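Side-chain contacts in abhydrolase domain-containing protein (Exiguobacterium antarcticum, PDB 5H3H), which probably hydrolyses carboxylic esters as an alpha/beta hydrolase-fold esterase, with perhydrolase activity that forms peracids also likely: residues D77-E80 and V81-L85; A144-E147 and D148-D152; V222-F225 and E226-E229. One frame throughout, in Å; residues are numbered along the deposited sequence.

The three contacts apply one principle, the pairing of side chains a few residues apart, in three settings. Contact 1 lies within helix 71-85 of the main fold, with isoleucines and Asn79 on its buried side and Glu80, Gln83 and Gln84 toward the more open one. Contact 2, at the end of helix 139-149, is more peripheral and rich in charge. Contact 3, where a loop enters helix 225-234, is mostly buried and aromatic, and lies nearest the bound peracetic acid. Contacts 1 and 3 flank the chain's centre on opposite sides, whereas contacts 2 and 3 come within about 7 Å at their nearest atoms. None shares a helix with another.

Contact 1 (D77-E80 and V81-L85); sequences DINE and VIQQL
A first torsion that carries CG of Asn79 anti to the backbone N (chi1 -180°) swings its amide along the helix toward Gln83, whose chain, extended beyond CG, comes to meet it. The two amides pass at a slant, their planes 59° apart, and ND2 of Asn79 lies 3.4 Å from OE1 of Gln83. More than these two atoms meet: the amide carbon of Gln83, CD, is 3.5 Å from the same ND2, and CG of Gln83 passes close to OD1 of Asn79.

Against helix 97-109 the same spacing of four residues gives an apolar pair. Ile78 directs CG2 at CD1 of Ile82, with 4.0 Å between these methyl carbons. Glu80 bends at chi2 (-59°), which turns its carboxylate forward along the helix, beside the Gln84 side chain. The methylenes of Gln84 pass over the helix backbone, CG lying 3.4 Å from Glu80 O.

Beneath the side chains runs regular helical bonding. Gln83 N reaches Asn79 O at 2.9 Å in a nearly straight bond, and Ile82 N reaches Ile78 O at 3.1 Å; both fix the spacing of the pairs above. Asp77 has its main polar partner outside this turn, in a salt bridge with Arg57.

The helix is wedged between neighbours. Ile78 packs on Ile101 of helix 97-109, the helix that follows the probable nucleophile elbow, while Asn79 and Ile82 share Tyr105 of that helix. Val81 rests on Val15 of strand 12-18, and Glu80 and Gln84 touch Ile5 of strand 4-6, at the border of the sheet.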
loop_
_atom_site.group_PDB
_atom_site.type_symbol
_atom_site.label_atom_id
_atom_site.label_comp_id
_atom_site.label_asym_id
_atom_site.label_seq_id
_atom_site.Cartn_x
_atom_site.Cartn_y
_atom_site.Cartn_z
ATOM N N ASP B 77 3.537 4.895 12.539
ATOM C CA ASP B 77 3.258 4.502 13.940
ATOM C C ASP B 77 1.992 3.727 14.004
ATOM O O ASP B 77 1.899 2.753 14.713
ATOM C CB ASP B 77 3.178 5.661 14.953
ATOM C CG ASP B 77 4.507 6.461 15.101
ATOM O OD1 ASP B 77 5.590 5.965 14.737
ATOM O OD2 ASP B 77 4.473 7.628 15.577
ATOM N N ILE B 78 0.983 4.139 13.244
ATOM C CA ILE B 78 -0.260 3.354 13.242
ATOM C C ILE B 78 -0.007 1.924 12.687
ATOM O O ILE B 78 -0.551 0.988 13.230
ATOM C CB ILE B 78 -1.386 4.025 12.475
ATOM C CG1 ILE B 78 -1.661 5.425 13.109
ATOM C CG2 ILE B 78 -2.632 3.146 12.444
ATOM C CD1 ILE B 78 -1.711 5.474 14.618
ATOM N N ASN B 79 0.821 1.819 11.665
ATOM C CA ASN B 79 1.187 0.508 11.102
ATOM C C ASN B 79 1.792 -0.346 12.160
ATOM O O ASN B 79 1.379 -1.478 12.335
ATOM C CB ASN B 79 2.127 0.627 9.911
ATOM C CG ASN B 79 2.502 -0.742 9.315
ATOM O OD1 ASN B 79 1.646 -1.488 8.791
ATOM N ND2 ASN B 79 3.775 -1.089 9.429
ATOM N N GLU B 80 2.700 0.221 12.950
ATOM C CA GLU B 80 3.234 -0.501 14.080
ATOM C C GLU B 80 2.191 -0.946 15.104
ATOM O O GLU B 80 2.225 -2.067 15.558
ATOM C CB GLU B 80 4.407 0.259 14.736
ATOM C CG GLU B 80 5.541 0.491 13.761
ATOM C CD GLU B 80 6.079 -0.821 13.198
ATOM O OE1 GLU B 80 6.215 -1.790 14.017
ATOM O OE2 GLU B 80 6.363 -0.842 11.971
ATOM N N VAL B 81 1.238 -0.099 15.445
ATOM C CA VAL B 81 0.230 -0.474 16.400
ATOM C C VAL B 81 -0.499 -1.735 15.929
ATOM O O VAL B 81 -0.615 -2.711 16.670
ATOM C CB VAL B 81 -0.831 0.669 16.633
ATOM C CG1 VAL B 81 -2.034 0.127 17.362
ATOM C CG2 VAL B 81 -0.226 1.860 17.413
ATOM N N ILE B 82 -0.985 -1.684 14.705
ATOM C CA ILE B 82 -1.798 -2.756 14.113
ATOM C C ILE B 82 -0.942 -4.043 13.943
ATOM O O ILE B 82 -1.390 -5.111 14.353
ATOM C CB ILE B 82 -2.429 -2.247 12.795
ATOM C CG1 ILE B 82 -3.655 -1.376 13.153
ATOM C CG2 ILE B 82 -2.851 -3.357 11.842
ATOM C CD1 ILE B 82 -4.194 -0.549 12.010
ATOM N N GLN B 83 0.274 -3.902 13.387
ATOM C CA GLN B 83 1.182 -5.058 13.142
ATOM C C GLN B 83 1.606 -5.715 14.438
ATOM O O GLN B 83 1.448 -6.932 14.583
ATOM C CB GLN B 83 2.423 -4.649 12.329
ATOM C CG GLN B 83 2.147 -4.567 10.846
ATOM C CD GLN B 83 3.403 -4.508 9.995
ATOM O OE1 GLN B 83 4.515 -4.273 10.492
ATOM N NE2 GLN B 83 3.228 -4.720 8.692
ATOM N N GLN B 84 2.083 -4.936 15.408
ATOM C CA GLN B 84 2.490 -5.500 16.752
ATOM C C GLN B 84 1.357 -6.014 17.630
ATOM O O GLN B 84 1.560 -6.920 18.433
ATOM C CB GLN B 84 3.306 -4.492 17.554
ATOM C CG GLN B 84 4.586 -4.186 16.826
ATOM C CD GLN B 84 5.395 -3.075 17.428
ATOM O OE1 GLN B 84 5.971 -2.287 16.680
ATOM N NE2 GLN B 84 5.494 -3.029 18.762
ATOM N N LEU B 85 0.151 -5.452 17.526
ATOM C CA LEU B 85 -0.986 -6.030 18.252
ATOM C C LEU B 85 -1.695 -7.092 17.377
ATOM O O LEU B 85 -2.661 -7.706 17.829
ATOM C CB LEU B 85 -1.998 -4.956 18.651
ATOM C CG LEU B 85 -1.561 -3.895 19.677
ATOM C CD1 LEU B 85 -2.727 -2.927 19.860
ATOM C CD2 LEU B 85 -1.176 -4.515 21.017
#

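Contact 2 (A144-E147 and D148-D152); sequences ALIE and DTKQD
Two carboxylates, those of Glu147 and Asp148, lie side by side and point the same way, their planes turned 54° apart, so they are not stacked face on face. Their near corners, OE1 of Glu147 and OD1 of Asp148, are 3.4 Å apart, and CG of Glu147 comes in beside the same OD1 at 3.5 Å. The glutamate chain bends at chi2, and its first torsion (113°) falls away from a staggered position. The Gln151 chain passes the backbone here, its methylene CG 3.5 Å from Glu147 O.

On another side of the same turn, Ile146 and Lys150, four residues apart, run alongside each other in the same direction. The lysine bends at chi2, chi3 and chi4, which lays CD 4.0 Å from CG2 of Ile146, with NZ close to the same methyl. Ile146 also meets Ala193 and Ile194 of helix 186-198, one of the helices inserted between strands 114-120 and 211-217, consistent with the cap of alpha/beta hydrolases.

The backbone records the helix running out. Asp148 N is bonded to Ala144 O at 3.0 Å, as in a regular turn, but Lys150 N bonds to Ile146 O and, weakly, to Glu147 O. Asp148 O then accepts from both Gln151 N and Asp152 N, which closes the chain round the end.

Two acidic groups this close near the C-terminal end of a helix, where the dipole is negative, would probably repel each other and raise the pKa of one of them, unless solvent or a crystal neighbour screens the charge.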
loop_
_atom_site.group_PDB
_atom_site.type_symbol
_atom_site.label_atom_id
_atom_site.label_comp_id
_atom_site.label_asym_id
_atom_site.label_seq_id
_atom_site.Cartn_x
_atom_site.Cartn_y
_atom_site.Cartn_z
ATOM N N ALA B 144 -0.328 31.458 12.949
ATOM C CA ALA B 144 -0.852 32.218 14.084
ATOM C C ALA B 144 -1.082 31.342 15.323
ATOM O O ALA B 144 -0.712 31.739 16.425
ATOM C CB ALA B 144 -2.148 32.943 13.724
ATOM N N LEU B 145 -1.684 30.158 15.146
ATOM C CA LEU B 145 -1.809 29.212 16.246
ATOM C C LEU B 145 -0.485 28.712 16.799
ATOM O O LEU B 145 -0.313 28.567 18.037
ATOM C CB LEU B 145 -2.646 28.001 15.829
ATOM C CG LEU B 145 -4.143 28.164 15.723
ATOM C CD1 LEU B 145 -4.750 26.858 15.266
ATOM C CD2 LEU B 145 -4.787 28.615 17.004
ATOM N N ILE B 146 0.444 28.422 15.900
ATOM C CA ILE B 146 1.768 27.979 16.296
ATOM C C ILE B 146 2.497 29.064 17.132
ATOM O O ILE B 146 3.090 28.774 18.180
ATOM C CB ILE B 146 2.574 27.574 15.077
ATOM C CG1 ILE B 146 1.974 26.297 14.428
ATOM C CG2 ILE B 146 4.029 27.326 15.433
ATOM C CD1 ILE B 146 2.300 26.201 12.962
ATOM N N GLU B 147 2.348 30.300 16.701
ATOM C CA GLU B 147 2.980 31.456 17.361
ATOM C C GLU B 147 2.427 31.595 18.748
ATOM O O GLU B 147 3.196 31.755 19.679
ATOM C CB GLU B 147 2.784 32.760 16.559
ATOM C CG GLU B 147 1.899 33.885 17.160
ATOM C CD GLU B 147 1.177 34.641 16.070
ATOM O OE1 GLU B 147 -0.060 34.755 16.191
ATOM O OE2 GLU B 147 1.839 35.069 15.076
ATOM N N ASP B 148 1.101 31.491 18.856
ATOM C CA ASP B 148 0.384 31.520 20.140
ATOM C C ASP B 148 0.804 30.351 21.066
ATOM O O ASP B 148 1.034 30.576 22.253
ATOM C CB ASP B 148 -1.117 31.529 19.900
ATOM C CG ASP B 148 -1.619 32.869 19.351
ATOM O OD1 ASP B 148 -0.831 33.850 19.406
ATOM O OD2 ASP B 148 -2.780 32.929 18.868
ATOM N N THR B 149 0.930 29.127 20.538
ATOM C CA THR B 149 1.420 28.033 21.414
ATOM C C THR B 149 2.827 28.242 21.961
ATOM O O THR B 149 3.150 27.816 23.122
ATOM C CB THR B 149 1.048 26.539 20.963
ATOM O OG1 THR B 149 2.129 25.576 21.148
ATOM C CG2 THR B 149 0.347 26.414 19.707
ATOM N N LYS B 150 3.670 28.963 21.208
ATOM C CA LYS B 150 5.025 29.276 21.669
ATOM C C LYS B 150 5.135 30.370 22.773
ATOM O O LYS B 150 6.175 30.554 23.335
ATOM C CB LYS B 150 5.977 29.561 20.502
ATOM C CG LYS B 150 6.611 28.326 19.924
ATOM C CD LYS B 150 6.484 28.214 18.404
ATOM C CE LYS B 150 7.216 29.260 17.604
ATOM N NZ LYS B 150 7.800 28.700 16.328
ATOM N N GLN B 151 4.015 30.983 23.117
ATOM C CA GLN B 151 3.907 32.080 24.085
ATOM C C GLN B 151 2.986 31.828 25.251
ATOM O O GLN B 151 3.272 32.300 26.336
ATOM C CB GLN B 151 3.350 33.261 23.345
ATOM C CG GLN B 151 4.337 33.749 22.304
ATOM C CD GLN B 151 3.806 34.983 21.647
ATOM O OE1 GLN B 151 2.829 34.928 20.886
ATOM N NE2 GLN B 151 4.398 36.116 21.989
ATOM N N ASP B 152 1.877 31.098 25.020
ATOM C CA ASP B 152 0.831 30.889 26.046
ATOM C C ASP B 152 -0.029 29.748 25.489
ATOM O O ASP B 152 -1.063 30.000 24.902
ATOM C CB ASP B 152 -0.019 32.194 26.161
ATOM C CG ASP B 152 -0.333 32.614 27.585
ATOM O OD1 ASP B 152 0.617 33.094 28.268
ATOM O OD2 ASP B 152 -1.530 32.584 28.007
#

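Contact 3 (V222-F225 and E226-E229); sequences VCPF and EFAE
Pro224 lies over one face of the Phe227 ring, the two side chains meeting at a slant. Its CD stands 3.8 Å from the ring centroid and only 16° off the normal, a CH-pi contact that leans toward the rim by CZ. Cys223 comes to the same ring obliquely: CB is 3.7 Å from CD2 of Phe227, and SG sits 5.2 Å from the centroid in a loose sulfur-aromatic contact. A first torsion of -73° places the Phe227 ring back against the loop, where both residues can reach it. An alanine here is likely to open a gap beneath Pro224 CD, ending its CH-pi contact, and to remove the Phe227 ring from beside Cys223 CB.

Phe225 turns the other way. Its CG is anti to the backbone N, and Ala228 CB comes over one face of its ring, 4.2 Å from CE1. The carboxylate of Glu229 stands at the edge instead, OE2 being 3.5 Å from CE2, with its plane steeply inclined to the ring; the weakly positive ring hydrogens would suit this. In the first turn, Phe227 N bonds to Pro224 O at 2.8 Å, the donor above the carbonyl plane, with weak bonds from Ala228 N and Glu229 N to Phe225 O.

The loop runs from strand 211-217 into helix 225-234, whose Ala228 packs on Ile214 and His216 of that strand. Asp220, probably the acid of a Ser-His-Asp triad, accepts bonds from Val222 N and Cys223 N. The Cys223 side chain touches Ser96 and Phe127 of the ligand pocket, while Val222 packs on Phe160 and Ile163 of helix 153-164.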
loop_
_atom_site.group_PDB
_atom_site.type_symbol
_atom_site.label_atom_id
_atom_site.label_comp_id
_atom_site.label_asym_id
_atom_site.label_seq_id
_atom_site.Cartn_x
_atom_site.Cartn_y
_atom_site.Cartn_z
ATOM N N VAL B 222 -13.600 24.544 12.552
ATOM C CA VAL B 222 -12.216 24.097 12.545
ATOM C C VAL B 222 -11.828 23.445 11.187
ATOM O O VAL B 222 -10.836 23.848 10.563
ATOM C CB VAL B 222 -12.012 23.107 13.707
ATOM C CG1 VAL B 222 -10.615 22.530 13.661
ATOM C CG2 VAL B 222 -12.240 23.817 15.049
ATOM N N CYS B 223 -12.591 22.394 10.832
ATOM C CA CYS B 223 -12.616 21.751 9.553
ATOM C C CYS B 223 -13.980 22.030 8.912
ATOM O O CYS B 223 -14.992 21.427 9.237
ATOM C CB CYS B 223 -12.430 20.241 9.687
ATOM S SG CYS B 223 -10.814 19.803 10.296
ATOM N N PRO B 224 -14.009 22.938 7.957
ATOM C CA PRO B 224 -15.286 23.305 7.418
ATOM C C PRO B 224 -15.996 22.147 6.687
ATOM O O PRO B 224 -15.364 21.232 6.034
ATOM C CB PRO B 224 -14.974 24.467 6.449
ATOM C CG PRO B 224 -13.525 24.694 6.481
ATOM C CD PRO B 224 -12.876 23.725 7.434
ATOM N N PHE B 225 -17.300 22.185 6.785
ATOM C CA PHE B 225 -18.109 21.153 6.167
ATOM C C PHE B 225 -17.769 20.865 4.701
ATOM O O PHE B 225 -17.903 19.684 4.263
ATOM C CB PHE B 225 -19.566 21.482 6.303
ATOM C CG PHE B 225 -20.446 20.393 5.802
ATOM C CD1 PHE B 225 -20.675 19.262 6.581
ATOM C CD2 PHE B 225 -21.041 20.473 4.536
ATOM C CE1 PHE B 225 -21.486 18.228 6.104
ATOM C CE2 PHE B 225 -21.879 19.444 4.066
ATOM C CZ PHE B 225 -22.064 18.314 4.836
ATOM N N GLU B 226 -17.324 21.906 3.957
ATOM C CA GLU B 226 -16.853 21.732 2.586
ATOM C C GLU B 226 -15.779 20.612 2.434
ATOM O O GLU B 226 -15.758 19.899 1.399
ATOM C CB GLU B 226 -16.368 23.040 1.970
ATOM C CG GLU B 226 -17.491 24.038 1.693
ATOM C CD GLU B 226 -17.708 25.073 2.784
ATOM O OE1 GLU B 226 -17.387 24.825 3.977
ATOM O OE2 GLU B 226 -18.202 26.166 2.429
ATOM N N PHE B 227 -14.913 20.446 3.437
ATOM C CA PHE B 227 -13.951 19.290 3.407
ATOM C C PHE B 227 -14.710 17.966 3.227
ATOM O O PHE B 227 -14.271 17.073 2.472
ATOM C CB PHE B 227 -13.190 19.162 4.719
ATOM C CG PHE B 227 -12.108 20.203 4.983
ATOM C CD1 PHE B 227 -11.931 21.341 4.209
ATOM C CD2 PHE B 227 -11.309 20.047 6.118
ATOM C CE1 PHE B 227 -10.955 22.276 4.532
ATOM C CE2 PHE B 227 -10.310 20.980 6.448
ATOM C CZ PHE B 227 -10.141 22.107 5.649
ATOM N N ALA B 228 -15.851 17.825 3.913
ATOM C CA ALA B 228 -16.652 16.599 3.836
ATOM C C ALA B 228 -17.205 16.361 2.443
ATOM O O ALA B 228 -17.177 15.264 1.946
ATOM C CB ALA B 228 -17.796 16.606 4.844
ATOM N N GLU B 229 -17.723 17.414 1.816
ATOM C CA GLU B 229 -18.160 17.320 0.424
ATOM C C GLU B 229 -17.040 16.840 -0.493
ATOM O O GLU B 229 -17.245 16.013 -1.368
ATOM C CB GLU B 229 -18.756 18.671 -0.018
ATOM C CG GLU B 229 -20.135 18.890 0.602
ATOM C CD GLU B 229 -20.739 20.294 0.428
ATOM O OE1 GLU B 229 -20.017 21.249 0.067
ATOM O OE2 GLU B 229 -21.949 20.441 0.697
#